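Local coordinates for protein putative fructose-aminoacid-6-phosphate deglycase (Bacillus subtilis, PDB 3EUA) that catalyses the conversion of a range of fructosamine 6-phosphates to glucose 6-phosphate and a free amino acid, at residues C81-N86 with Y125-E130; E191-I196 with S243-I248; Y197-G202 with H225-G230; E218-H223 with E309-R314; T274-A279 with R301-Y306. All blocks are in the same frame, centred on the assembly; numbering follows the deposited sequence.

Contact 1: C81-N86 with Y125-E130; sequences CSHSGN and YDWGDE
H83 and Y125 are the nearest backbone pair, yet their CA atoms stand 8.9 Å apart, so the gap between the turn that leaves strand 76-82 and the loop that follows strand 121-124 is bridged by side chains. Both strands belong to the parallel sheet of the first SIS domain, and turn and loop leave it at the strands' C-terminal ends. The SHSGN sequence is the serine-rich turn which, in related SIS proteins, receives the phosphate of the sugar. Within it S84 OG accepts from N86 N at 3.0 Å, an ST turn, while S82 OG bonds to T87 OG1. H83 suits its place because an imidazole carries a ring nitrogen for the tyrosine hydroxyl and a C-H edge for the indole. With CG anti to the backbone N (chi1 -174°), its ring swings toward the other loop, where ND1 and Y125 OH, each at the edge of the other's ring, share a hydrogen bond of 2.8 Å. The two rings meet rim to rim. The thiol of C81 is small enough to lie obliquely beside the Y125 ring, SG 4.0 Å from CE2. F109 also stacks on H83 and completes the cluster. The edge of H83 points to the face of W127 (T-shaped), with planes at 60°: H83 CE1 stands above the indole, offset toward its rim and 3.5 Å from W127 CD2.

Contact 2: E191-I196 with S243-I248; sequences EKESII and SVPFII
E193 and S243 share one cation: K272 NZ forms a salt bridge with E193 OE2 and a hydrogen bond with S243 O, so a lysine from neither segment ties the two together. No hydrogen bond runs directly between them, and the rest is packing round P245 at the entry to strand 246-250 of the second SIS domain. The glutamate chain, bent at chi2 (-63°), lies across the proline so that its carboxylate OE1 comes 3.6 Å from P245 CG. Lysine in place of E193 would probably leave K272 without its carboxylate mate and set two positive charges near each other. From the same segment as E193, the carbonyl I195 O looks onto the same proline, 3.3 Å from P245 CD; it is buried without a hydrogen-bonding partner, and P245 has no N-H to offer. I196 crosses the ring at about a right angle, its CG1 4.1 Å from P245 CB. Its other branch, CG2, reaches I247 CG1 at 3.9 Å. Branched aliphatic chains fit here, where both isoleucines also touch helices 158-190 and 205-220. The chemistry thus divides in two: charge is gathered at K272, while between the two segments the isoleucines and proline meet by van der Waals packing, without a hydrogen bond.

Contact 3: Y197-G202 with H225-G230; sequences YTMASG and HAIHAG
The Y197 ring comes obliquely against H225, CE1 3.7 Å from CB, while one face of the H225 imidazole is occupied by I227 CD1, centred 3.4 Å above its plane. H225 also stacks on H225 of the second subunit, and Y197 on F246. At the far end H228 CG lies opposite the backbone N (chi1 176°), which carries the ring alongside S201, CB 3.7 Å from NE2; an imidazole there can reach E63 of the second subunit. Between these ends run parallel strands 197-200 and 226-228, joined through helix 205-220 as a beta-alpha-beta unit. T198 N bonds to H225 O at 3.1 Å, I227 N to T198 O at 2.8 Å, and A229 N to A200 O at 2.9 Å. Replacing H228 by alanine would probably leave E63 of the second subunit without the imidazole NE2 as a partner and uncover S201. H228 NE2 and G202 N both bond to that E63 OE1, so the C-terminal ends of the two segments converge on one carboxylate across the interface.

Contact 4: E218-H223 with E309-R314; sequences EMQWIH and ELAEER
Q220 and R314 carry the polar half of this contact, and I222 adds an apolar surface beside them. R314 NH1 lies between two oxygens of one residue: it donates to Q220 OE1 at 3.0 Å and, more weakly, to the backbone Q220 O, also at 3.0 Å. The bond to the amide is not in its plane, for NH1 stands above the Q220 carbonyl, with the amide and guanidinium planes 72° apart. A bend in the arginine chain at chi3 (68°) brings the guanidinium to the Q220 carbonyl and amide. The second SIS domain here brings together the C-terminal parts of two helices, 205-220 and 288-313. A long cation suits such a place, since carbonyls at a helix C-terminus point out without helical N-H partners, at the negative end of the dipole, and would be expected to favour a cation. Q220 is in turn held from its other end: its chain folds at chi2, and NE2 donates to M219 O at 2.7 Å and to H316 O. The small methyl of A311 lets the amide come close, CB lying 3.5 Å from Q220 NE2. W221 leaves the helical conformation with positive phi, and the chain then brings I222 over one face of the guanidinium, CD1 3.6 Å from R314 NE. That same methyl meets L310 CD2 at 4.1 Å, where a leucine extends the apolar surface toward F186 and L216. R314 NE makes a weak bond to E191 O.

Contact 5: T274-A279 with R301-Y306; sequences TVLDAA and RVLRSY
In the strand-on-helix packing of the second SIS domain's alpha/beta fold, L276 and T274 project from strand 273-277, the outermost on one side of the parallel sheet within this chain, onto helix 288-313. The two segments run nearly antiparallel, at 151°, with axes 10.6 Å apart at closest approach, and the side chains that meet across the space do so by apolar contacts, with no hydrogen bond between the segments. L276 does most of the filling. One of its methyls, CD2, touches two residues of the helix at once, V302 CG1 and L303 CD2, each at 3.6 Å. The forked end of a leucine suits this, because the other methyl, CD1, is left to meet the Y306 ring obliquely, 4.1 Å from CE2. V302 turns CG1 toward the strand by placing it anti to the backbone N (chi1 169°). At T274 the methyl rather than the hydroxyl does the touching: CG2 comes in at the edge of the Y306 ring, near its plane, 3.6 Å from CE2. Beyond the contact the strand ends in an Asx turn, in which A279 N donates to D277 OD1 at 2.8 Å, and the same OD1 forms a salt bridge with R256. Strand 246-250 pairs with T274 and L276; T274 also touches F186 and H190 of helix 158-190, while helix 288-313 packs in turn on helix 205-220 through L303 and V207.

Contact 1 belongs to the first SIS domain and the other four to the second; the centres of contacts 1 and 3 lie about 26 Å apart, on opposite sides of the chain's centre. In the second domain, one sheet connects contacts 2, 3 and 5: I247 N meets Y197 O at 2.8 Å, and F246 O meets T274 N at 2.8 Å. Contacts 2 and 4 join where S194 O faces H223 N at 2.9 Å. Contacts 4 and 5 share helix 288-313. Contacts 2, 3 and 4 reach the second subunit. Contact 1 carries the turn that probably binds the sugar phosphate, as in related SIS proteins, and its centre is about 22 Å from those of contacts 4 and 5.

Contact 1: C81-N86 with Y125-E130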
# COMPACT_ATOMS: atom_id res chain seq x y z
N CYS A 81 11.63 -12.58 3.69
CA CYS A 81 11.14 -13.34 4.82
C CYS A 81 10.09 -14.35 4.38
O CYS A 81 9.23 -14.04 3.55
CB CYS A 81 10.55 -12.42 5.87
SG CYS A 81 10.02 -13.33 7.33
N SER A 82 10.18 -15.55 4.93
CA SER A 82 9.24 -16.64 4.72
C SER A 82 9.36 -17.54 5.92
O SER A 82 10.44 -18.07 6.18
CB SER A 82 9.57 -17.46 3.47
OG SER A 82 8.69 -18.59 3.37
N HIS A 83 8.25 -17.82 6.59
CA HIS A 83 8.30 -18.64 7.77
C HIS A 83 8.81 -20.05 7.47
O HIS A 83 9.82 -20.51 7.98
CB HIS A 83 6.91 -18.67 8.37
CG HIS A 83 6.86 -19.37 9.67
ND1 HIS A 83 7.29 -18.78 10.84
CD2 HIS A 83 6.49 -20.62 9.99
CE1 HIS A 83 7.14 -19.63 11.83
NE2 HIS A 83 6.66 -20.76 11.35
N SER A 84 8.11 -20.73 6.57
CA SER A 84 8.49 -22.08 6.19
C SER A 84 9.73 -22.09 5.34
O SER A 84 10.41 -23.09 5.26
CB SER A 84 7.37 -22.74 5.36
OG SER A 84 7.21 -22.15 4.05
N GLY A 85 9.99 -20.97 4.66
CA GLY A 85 11.10 -20.88 3.74
C GLY A 85 10.77 -21.55 2.40
O GLY A 85 11.65 -21.68 1.54
N ASN A 86 9.52 -21.97 2.22
CA ASN A 86 9.06 -22.64 1.00
C ASN A 86 8.24 -21.75 0.06
O ASN A 86 8.03 -22.13 -1.09
CB ASN A 86 8.19 -23.87 1.32
CG ASN A 86 8.97 -25.05 1.88
OD1 ASN A 86 10.17 -25.24 1.63
ND2 ASN A 86 8.24 -25.92 2.60
N TYR A 125 14.70 -16.86 13.06
CA TYR A 125 14.01 -16.22 14.17
C TYR A 125 13.28 -17.29 14.94
O TYR A 125 13.07 -18.39 14.41
CB TYR A 125 13.06 -15.14 13.63
CG TYR A 125 11.93 -15.56 12.69
CD1 TYR A 125 10.76 -16.12 13.18
CD2 TYR A 125 12.01 -15.30 11.33
CE1 TYR A 125 9.73 -16.47 12.34
CE2 TYR A 125 10.96 -15.64 10.46
CZ TYR A 125 9.83 -16.21 10.97
OH TYR A 125 8.79 -16.53 10.14
N ASP A 126 12.95 -16.98 16.18
CA ASP A 126 12.25 -17.94 17.01
C ASP A 126 10.76 -17.65 16.95
O ASP A 126 10.33 -16.53 16.66
CB ASP A 126 12.86 -18.01 18.39
CG ASP A 126 14.18 -18.77 18.36
OD1 ASP A 126 14.49 -19.42 17.32
OD2 ASP A 126 14.89 -18.78 19.36
N TRP A 127 9.98 -18.69 17.21
CA TRP A 127 8.55 -18.63 17.11
C TRP A 127 7.92 -19.53 18.17
O TRP A 127 8.51 -20.50 18.63
CB TRP A 127 8.13 -19.00 15.67
CG TRP A 127 6.68 -19.32 15.44
CD1 TRP A 127 6.05 -20.50 15.74
CD2 TRP A 127 5.70 -18.51 14.79
NE1 TRP A 127 4.74 -20.45 15.37
CE2 TRP A 127 4.50 -19.24 14.77
CE3 TRP A 127 5.72 -17.22 14.22
CZ2 TRP A 127 3.32 -18.74 14.21
CZ3 TRP A 127 4.55 -16.72 13.66
CH2 TRP A 127 3.37 -17.48 13.67
N GLY A 128 6.72 -19.15 18.59
CA GLY A 128 5.98 -19.92 19.57
C GLY A 128 5.88 -19.23 20.91
O GLY A 128 6.42 -18.14 21.10
N ASP A 129 5.22 -19.92 21.83
CA ASP A 129 4.97 -19.41 23.17
C ASP A 129 6.23 -19.04 23.98
O ASP A 129 6.17 -18.15 24.81
CB ASP A 129 4.05 -20.38 23.95
CG ASP A 129 2.58 -20.26 23.52
OD1 ASP A 129 2.21 -19.27 22.82
OD2 ASP A 129 1.79 -21.15 23.93
N GLU A 130 7.34 -19.72 23.72
CA GLU A 130 8.58 -19.45 24.42
C GLU A 130 9.44 -18.34 23.76
O GLU A 130 10.40 -17.92 24.33
CB GLU A 130 9.44 -20.73 24.41
CG GLU A 130 8.84 -22.03 25.01
CD GLU A 130 9.84 -23.25 24.95
OE1 GLU A 130 10.64 -23.37 23.98
OE2 GLU A 130 9.82 -24.10 25.89

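Contact 2: E191-I196 with S243-I248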
# COMPACT_ATOMS: atom_id res chain seq x y z
N GLU A 191 -18.50 -12.70 17.44
CA GLU A 191 -18.74 -14.10 17.07
C GLU A 191 -19.45 -14.25 15.71
O GLU A 191 -19.07 -15.11 14.90
CB GLU A 191 -19.60 -14.82 18.11
CG GLU A 191 -19.79 -16.32 17.76
CD GLU A 191 -20.88 -17.03 18.53
OE1 GLU A 191 -21.64 -16.36 19.27
OE2 GLU A 191 -21.00 -18.28 18.36
N LYS A 192 -20.47 -13.42 15.48
CA LYS A 192 -21.28 -13.52 14.26
C LYS A 192 -21.17 -12.33 13.28
O LYS A 192 -21.94 -12.26 12.35
CB LYS A 192 -22.73 -13.80 14.68
CG LYS A 192 -22.89 -15.18 15.35
CD LYS A 192 -24.24 -15.43 15.95
CE LYS A 192 -24.25 -16.79 16.61
NZ LYS A 192 -25.58 -17.09 17.24
N GLU A 193 -20.17 -11.46 13.47
CA GLU A 193 -19.96 -10.31 12.59
C GLU A 193 -19.32 -10.82 11.31
O GLU A 193 -18.29 -11.48 11.37
CB GLU A 193 -19.05 -9.26 13.25
CG GLU A 193 -19.66 -8.48 14.40
CD GLU A 193 -20.88 -7.62 14.00
OE1 GLU A 193 -21.15 -7.40 12.80
OE2 GLU A 193 -21.57 -7.13 14.91
N SER A 194 -19.92 -10.51 10.17
CA SER A 194 -19.39 -10.98 8.89
C SER A 194 -18.23 -10.14 8.35
O SER A 194 -17.43 -10.65 7.54
CB SER A 194 -20.53 -10.99 7.86
OG SER A 194 -20.99 -9.67 7.62
N ILE A 195 -18.16 -8.86 8.76
CA ILE A 195 -17.11 -7.96 8.33
C ILE A 195 -16.57 -7.15 9.50
O ILE A 195 -17.32 -6.68 10.34
CB ILE A 195 -17.60 -6.98 7.20
CG1 ILE A 195 -16.42 -6.13 6.70
CG2 ILE A 195 -18.74 -6.11 7.70
CD1 ILE A 195 -16.65 -5.37 5.40
N ILE A 196 -15.26 -7.02 9.56
CA ILE A 196 -14.62 -6.24 10.62
C ILE A 196 -13.48 -5.49 9.99
O ILE A 196 -12.55 -6.10 9.44
CB ILE A 196 -14.05 -7.09 11.76
CG1 ILE A 196 -15.13 -7.97 12.42
CG2 ILE A 196 -13.36 -6.15 12.80
CD1 ILE A 196 -14.58 -9.05 13.42
N SER A 243 -23.52 -0.01 13.28
CA SER A 243 -23.43 -1.46 13.13
C SER A 243 -22.12 -1.98 12.51
O SER A 243 -21.93 -3.19 12.46
CB SER A 243 -24.60 -1.97 12.26
OG SER A 243 -24.41 -1.62 10.89
N VAL A 244 -21.24 -1.10 12.03
CA VAL A 244 -20.02 -1.56 11.36
C VAL A 244 -18.85 -1.70 12.34
O VAL A 244 -18.41 -0.74 12.93
CB VAL A 244 -19.61 -0.64 10.20
CG1 VAL A 244 -18.37 -1.25 9.45
CG2 VAL A 244 -20.76 -0.44 9.22
N PRO A 245 -18.36 -2.94 12.56
CA PRO A 245 -17.22 -3.08 13.45
C PRO A 245 -15.87 -2.57 12.89
O PRO A 245 -15.47 -2.88 11.75
CB PRO A 245 -17.11 -4.59 13.66
CG PRO A 245 -18.40 -5.16 13.22
CD PRO A 245 -18.81 -4.26 12.10
N PHE A 246 -15.18 -1.80 13.72
CA PHE A 246 -13.85 -1.25 13.43
C PHE A 246 -12.87 -1.53 14.55
O PHE A 246 -13.19 -1.27 15.70
CB PHE A 246 -13.89 0.29 13.27
CG PHE A 246 -14.07 0.76 11.82
CD1 PHE A 246 -15.32 0.80 11.22
CD2 PHE A 246 -12.97 1.16 11.08
CE1 PHE A 246 -15.47 1.25 9.91
CE2 PHE A 246 -13.12 1.59 9.76
CZ PHE A 246 -14.37 1.63 9.18
N ILE A 247 -11.71 -2.08 14.20
CA ILE A 247 -10.61 -2.27 15.13
C ILE A 247 -9.69 -1.11 14.79
O ILE A 247 -9.23 -1.00 13.65
CB ILE A 247 -9.82 -3.57 14.93
CG1 ILE A 247 -10.64 -4.81 15.28
CG2 ILE A 247 -8.51 -3.53 15.78
CD1 ILE A 247 -9.94 -6.08 14.80
N ILE A 248 -9.41 -0.27 15.77
CA ILE A 248 -8.60 0.92 15.59
C ILE A 248 -7.35 0.90 16.43
O ILE A 248 -7.40 0.69 17.64
CB ILE A 248 -9.45 2.14 15.95
CG1 ILE A 248 -10.60 2.24 14.94
CG2 ILE A 248 -8.57 3.41 16.04
CD1 ILE A 248 -11.56 3.42 15.15

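Contact 3: Y197-G202 with H225-G230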
# COMPACT_ATOMS: atom_id res chain seq x y z
N TYR A 197 -13.56 -4.16 10.03
CA TYR A 197 -12.49 -3.31 9.49
C TYR A 197 -11.39 -3.12 10.49
O TYR A 197 -11.60 -3.28 11.69
CB TYR A 197 -13.06 -1.93 9.14
CG TYR A 197 -13.92 -1.90 7.91
CD1 TYR A 197 -13.34 -1.66 6.67
CD2 TYR A 197 -15.29 -2.10 7.95
CE1 TYR A 197 -14.10 -1.63 5.50
CE2 TYR A 197 -16.06 -2.06 6.78
CZ TYR A 197 -15.46 -1.81 5.56
OH TYR A 197 -16.19 -1.77 4.39
N THR A 198 -10.19 -2.84 10.00
CA THR A 198 -9.09 -2.47 10.85
C THR A 198 -8.64 -1.10 10.34
O THR A 198 -8.99 -0.69 9.19
CB THR A 198 -7.90 -3.46 10.83
OG1 THR A 198 -7.31 -3.50 9.52
CG2 THR A 198 -8.34 -4.86 11.30
N MSE A 199 -7.93 -0.37 11.18
CA MSE A 199 -7.45 0.95 10.81
C MSE A 199 -6.24 1.40 11.64
O MSE A 199 -6.19 1.21 12.82
CB MSE A 199 -8.59 1.96 10.93
CG MSE A 199 -8.20 3.36 10.68
SE MSE A 199 -9.66 4.52 10.16
CE MSE A 199 -8.69 5.81 10.71
N ALA A 200 -5.26 1.99 10.97
CA ALA A 200 -4.03 2.50 11.60
C ALA A 200 -3.25 3.32 10.56
O ALA A 200 -3.69 3.42 9.40
CB ALA A 200 -3.18 1.37 12.15
N SER A 201 -2.15 3.93 10.98
CA SER A 201 -1.28 4.72 10.10
C SER A 201 0.19 4.52 10.45
O SER A 201 0.54 3.73 11.34
CB SER A 201 -1.64 6.22 10.17
OG SER A 201 -1.39 6.74 11.46
N GLY A 202 1.06 5.16 9.69
CA GLY A 202 2.49 5.08 9.96
C GLY A 202 3.06 3.69 10.11
O GLY A 202 2.78 2.82 9.31
N HIS A 225 -10.68 -5.25 5.76
CA HIS A 225 -10.02 -4.22 4.94
C HIS A 225 -9.29 -3.39 5.93
O HIS A 225 -9.90 -2.97 6.92
CB HIS A 225 -11.07 -3.30 4.32
CG HIS A 225 -10.54 -2.29 3.35
ND1 HIS A 225 -11.39 -1.55 2.54
CD2 HIS A 225 -9.28 -1.96 2.98
CE1 HIS A 225 -10.66 -0.75 1.77
NE2 HIS A 225 -9.38 -0.98 2.01
N ALA A 226 -8.02 -3.13 5.71
CA ALA A 226 -7.24 -2.28 6.60
C ALA A 226 -7.23 -0.88 6.01
O ALA A 226 -6.56 -0.63 5.04
CB ALA A 226 -5.80 -2.78 6.78
N ILE A 227 -7.95 0.01 6.64
CA ILE A 227 -8.03 1.40 6.18
C ILE A 227 -6.87 2.22 6.73
O ILE A 227 -6.62 2.20 7.90
CB ILE A 227 -9.35 2.10 6.64
CG1 ILE A 227 -10.58 1.23 6.31
CG2 ILE A 227 -9.47 3.51 6.02
CD1 ILE A 227 -10.66 0.86 4.90
N HIS A 228 -6.18 2.97 5.89
CA HIS A 228 -5.15 3.85 6.39
C HIS A 228 -5.88 5.05 7.06
O HIS A 228 -6.83 5.64 6.51
CB HIS A 228 -4.19 4.28 5.28
CG HIS A 228 -3.16 5.26 5.74
ND1 HIS A 228 -3.42 6.62 5.83
CD2 HIS A 228 -1.89 5.10 6.16
CE1 HIS A 228 -2.35 7.24 6.28
NE2 HIS A 228 -1.42 6.33 6.52
N ALA A 229 -5.47 5.37 8.28
CA ALA A 229 -6.14 6.43 9.08
C ALA A 229 -6.23 7.80 8.42
O ALA A 229 -7.17 8.55 8.70
CB ALA A 229 -5.52 6.56 10.43
N GLY A 230 -5.27 8.14 7.57
CA GLY A 230 -5.33 9.42 6.82
C GLY A 230 -6.37 9.31 5.67
O GLY A 230 -7.28 10.15 5.54

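Contact 4: E218-H223 with E309-R314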
# COMPACT_ATOMS: atom_id res chain seq x y z
N GLU A 218 -7.94 -14.89 6.03
CA GLU A 218 -7.32 -16.21 5.97
C GLU A 218 -7.72 -17.18 7.04
O GLU A 218 -8.17 -18.30 6.73
CB GLU A 218 -5.80 -16.08 6.05
CG GLU A 218 -5.00 -17.36 5.81
CD GLU A 218 -3.49 -17.16 6.06
OE1 GLU A 218 -3.06 -16.09 6.55
OE2 GLU A 218 -2.74 -18.14 5.78
N MSE A 219 -7.62 -16.75 8.28
CA MSE A 219 -7.81 -17.67 9.41
C MSE A 219 -9.16 -17.72 10.10
O MSE A 219 -9.34 -18.50 11.02
CB MSE A 219 -6.72 -17.33 10.44
CG MSE A 219 -5.30 -17.36 9.85
SE MSE A 219 -3.87 -17.06 11.18
CE MSE A 219 -2.36 -16.57 10.00
N GLN A 220 -10.10 -16.89 9.65
CA GLN A 220 -11.44 -16.86 10.22
C GLN A 220 -12.53 -16.75 9.19
O GLN A 220 -13.71 -16.95 9.52
CB GLN A 220 -11.55 -15.66 11.20
CG GLN A 220 -10.73 -15.80 12.46
CD GLN A 220 -11.25 -16.90 13.36
OE1 GLN A 220 -12.27 -16.75 14.02
NE2 GLN A 220 -10.54 -18.01 13.41
N TRP A 221 -12.17 -16.49 7.93
CA TRP A 221 -13.13 -16.26 6.85
C TRP A 221 -14.11 -15.14 7.21
O TRP A 221 -15.31 -15.27 7.03
CB TRP A 221 -13.89 -17.52 6.45
CG TRP A 221 -13.03 -18.68 6.12
CD1 TRP A 221 -11.72 -18.66 5.73
CD2 TRP A 221 -13.46 -20.02 5.99
NE1 TRP A 221 -11.29 -19.94 5.45
CE2 TRP A 221 -12.35 -20.80 5.60
CE3 TRP A 221 -14.70 -20.66 6.20
CZ2 TRP A 221 -12.42 -22.18 5.42
CZ3 TRP A 221 -14.77 -22.04 6.01
CH2 TRP A 221 -13.63 -22.77 5.63
N ILE A 222 -13.56 -14.05 7.77
CA ILE A 222 -14.30 -12.85 8.11
C ILE A 222 -13.82 -11.78 7.14
O ILE A 222 -12.61 -11.61 6.98
CB ILE A 222 -14.03 -12.43 9.55
CG1 ILE A 222 -14.61 -13.48 10.50
CG2 ILE A 222 -14.66 -11.11 9.84
CD1 ILE A 222 -14.32 -13.23 11.93
N HIS A 223 -14.75 -11.08 6.50
CA HIS A 223 -14.37 -10.03 5.56
C HIS A 223 -13.64 -8.93 6.30
O HIS A 223 -14.02 -8.58 7.43
CB HIS A 223 -15.59 -9.44 4.88
CG HIS A 223 -16.38 -10.44 4.10
ND1 HIS A 223 -15.91 -11.04 2.95
CD2 HIS A 223 -17.64 -10.91 4.27
CE1 HIS A 223 -16.81 -11.88 2.49
NE2 HIS A 223 -17.89 -11.80 3.26
N GLU A 309 -8.93 -15.73 21.16
CA GLU A 309 -10.26 -15.72 21.77
C GLU A 309 -11.39 -15.82 20.72
O GLU A 309 -12.40 -16.52 20.93
CB GLU A 309 -10.48 -14.45 22.60
CG GLU A 309 -9.59 -14.29 23.82
CD GLU A 309 -9.82 -15.36 24.90
OE1 GLU A 309 -10.91 -15.97 24.99
OE2 GLU A 309 -8.89 -15.58 25.69
N LEU A 310 -11.22 -15.09 19.63
CA LEU A 310 -12.19 -15.06 18.55
C LEU A 310 -12.32 -16.45 17.93
O LEU A 310 -13.44 -16.93 17.75
CB LEU A 310 -11.78 -14.03 17.50
CG LEU A 310 -12.72 -13.81 16.34
CD1 LEU A 310 -14.11 -13.34 16.78
CD2 LEU A 310 -12.10 -12.82 15.33
N ALA A 311 -11.18 -17.08 17.63
CA ALA A 311 -11.16 -18.42 17.02
C ALA A 311 -11.89 -19.45 17.91
O ALA A 311 -12.61 -20.31 17.42
CB ALA A 311 -9.74 -18.86 16.74
N GLU A 312 -11.68 -19.36 19.21
CA GLU A 312 -12.33 -20.23 20.17
C GLU A 312 -13.83 -19.97 20.20
O GLU A 312 -14.61 -20.91 20.13
CB GLU A 312 -11.71 -20.02 21.56
CG GLU A 312 -12.35 -20.87 22.67
CD GLU A 312 -11.77 -20.58 24.06
OE1 GLU A 312 -10.73 -19.84 24.18
OE2 GLU A 312 -12.38 -21.09 25.03
N GLU A 313 -14.22 -18.70 20.29
CA GLU A 313 -15.64 -18.33 20.33
C GLU A 313 -16.40 -18.77 19.08
O GLU A 313 -17.54 -19.19 19.17
CB GLU A 313 -15.81 -16.81 20.47
CG GLU A 313 -17.19 -16.37 20.92
CD GLU A 313 -17.52 -16.84 22.33
OE1 GLU A 313 -16.57 -17.10 23.09
OE2 GLU A 313 -18.72 -16.95 22.68
N ARG A 314 -15.75 -18.67 17.92
CA ARG A 314 -16.34 -19.06 16.63
C ARG A 314 -16.12 -20.51 16.22
O ARG A 314 -16.53 -20.92 15.13
CB ARG A 314 -15.77 -18.14 15.51
CG ARG A 314 -16.06 -16.67 15.75
CD ARG A 314 -15.56 -15.76 14.65
NE ARG A 314 -16.24 -15.91 13.38
CZ ARG A 314 -15.82 -16.61 12.33
NH1 ARG A 314 -14.71 -17.32 12.33
NH2 ARG A 314 -16.56 -16.61 11.23

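Contact 5: T274-A279 with R301-Y306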
# COMPACT_ATOMS: atom_id res chain seq x y z
N THR A 274 -13.30 -1.35 18.54
CA THR A 274 -12.37 -2.11 19.38
C THR A 274 -11.11 -1.32 19.25
O THR A 274 -10.46 -1.37 18.19
CB THR A 274 -12.20 -3.55 18.90
OG1 THR A 274 -13.45 -4.24 19.06
CG2 THR A 274 -11.19 -4.24 19.73
N VAL A 275 -10.75 -0.60 20.30
CA VAL A 275 -9.61 0.30 20.25
C VAL A 275 -8.39 -0.22 21.03
O VAL A 275 -8.50 -0.57 22.19
CB VAL A 275 -9.99 1.69 20.85
CG1 VAL A 275 -8.84 2.68 20.73
CG2 VAL A 275 -11.27 2.24 20.18
N LEU A 276 -7.25 -0.28 20.36
CA LEU A 276 -6.00 -0.70 21.02
C LEU A 276 -5.10 0.50 20.95
O LEU A 276 -4.67 0.90 19.85
CB LEU A 276 -5.32 -1.88 20.31
CG LEU A 276 -5.92 -3.25 20.54
CD1 LEU A 276 -7.25 -3.38 19.81
CD2 LEU A 276 -4.89 -4.28 20.07
N ASP A 277 -4.83 1.09 22.10
CA ASP A 277 -3.99 2.29 22.16
C ASP A 277 -2.70 1.96 22.88
O ASP A 277 -2.70 1.65 24.08
CB ASP A 277 -4.75 3.43 22.88
CG ASP A 277 -3.98 4.77 22.91
OD1 ASP A 277 -2.77 4.84 22.56
OD2 ASP A 277 -4.59 5.78 23.31
N ALA A 278 -1.59 2.03 22.14
CA ALA A 278 -0.26 1.74 22.67
C ALA A 278 0.12 2.65 23.84
O ALA A 278 0.95 2.31 24.68
CB ALA A 278 0.77 1.88 21.56
N ALA A 279 -0.47 3.83 23.88
CA ALA A 279 -0.20 4.75 24.99
C ALA A 279 -0.69 4.19 26.32
O ALA A 279 -0.20 4.62 27.37
CB ALA A 279 -0.81 6.11 24.69
N ARG A 301 1.20 -8.13 19.09
CA ARG A 301 1.15 -9.22 20.07
C ARG A 301 -0.19 -9.26 20.78
O ARG A 301 -0.78 -10.31 20.99
CB ARG A 301 2.27 -9.08 21.09
CG ARG A 301 2.32 -10.19 22.17
CD ARG A 301 2.57 -11.60 21.53
NE ARG A 301 2.35 -12.71 22.45
CZ ARG A 301 1.18 -13.31 22.66
NH1 ARG A 301 0.07 -12.93 22.04
NH2 ARG A 301 1.11 -14.31 23.50
N VAL A 302 -0.70 -8.09 21.17
CA VAL A 302 -2.01 -8.02 21.84
C VAL A 302 -3.11 -8.54 20.92
O VAL A 302 -3.98 -9.32 21.35
CB VAL A 302 -2.32 -6.60 22.28
CG1 VAL A 302 -3.77 -6.46 22.73
CG2 VAL A 302 -1.32 -6.18 23.39
N LEU A 303 -3.06 -8.13 19.65
CA LEU A 303 -4.04 -8.56 18.65
C LEU A 303 -4.05 -10.08 18.48
O LEU A 303 -5.10 -10.66 18.25
CB LEU A 303 -3.78 -7.88 17.31
CG LEU A 303 -4.27 -6.45 17.16
CD1 LEU A 303 -3.76 -5.89 15.87
CD2 LEU A 303 -5.82 -6.39 17.25
N ARG A 304 -2.90 -10.72 18.65
CA ARG A 304 -2.87 -12.17 18.57
C ARG A 304 -3.73 -12.78 19.68
O ARG A 304 -4.34 -13.80 19.45
CB ARG A 304 -1.47 -12.73 18.69
CG ARG A 304 -1.38 -14.24 18.36
CD ARG A 304 -1.33 -14.41 16.89
NE ARG A 304 -1.37 -15.80 16.44
CZ ARG A 304 -1.13 -16.17 15.18
NH1 ARG A 304 -1.19 -17.46 14.84
NH2 ARG A 304 -0.78 -15.27 14.24
N SER A 305 -3.78 -12.18 20.87
CA SER A 305 -4.59 -12.73 21.95
C SER A 305 -6.08 -12.55 21.62
O SER A 305 -6.91 -13.39 21.97
CB SER A 305 -4.21 -12.09 23.29
OG SER A 305 -4.53 -10.72 23.33
N TYR A 306 -6.41 -11.46 20.91
CA TYR A 306 -7.77 -11.20 20.48
C TYR A 306 -8.17 -12.28 19.47
O TYR A 306 -9.28 -12.80 19.53
CB TYR A 306 -7.93 -9.81 19.87
CG TYR A 306 -8.05 -8.63 20.83
CD1 TYR A 306 -7.12 -8.41 21.84
CD2 TYR A 306 -9.09 -7.69 20.68
CE1 TYR A 306 -7.24 -7.32 22.70
CE2 TYR A 306 -9.20 -6.60 21.53
CZ TYR A 306 -8.28 -6.42 22.54
OH TYR A 306 -8.41 -5.32 23.38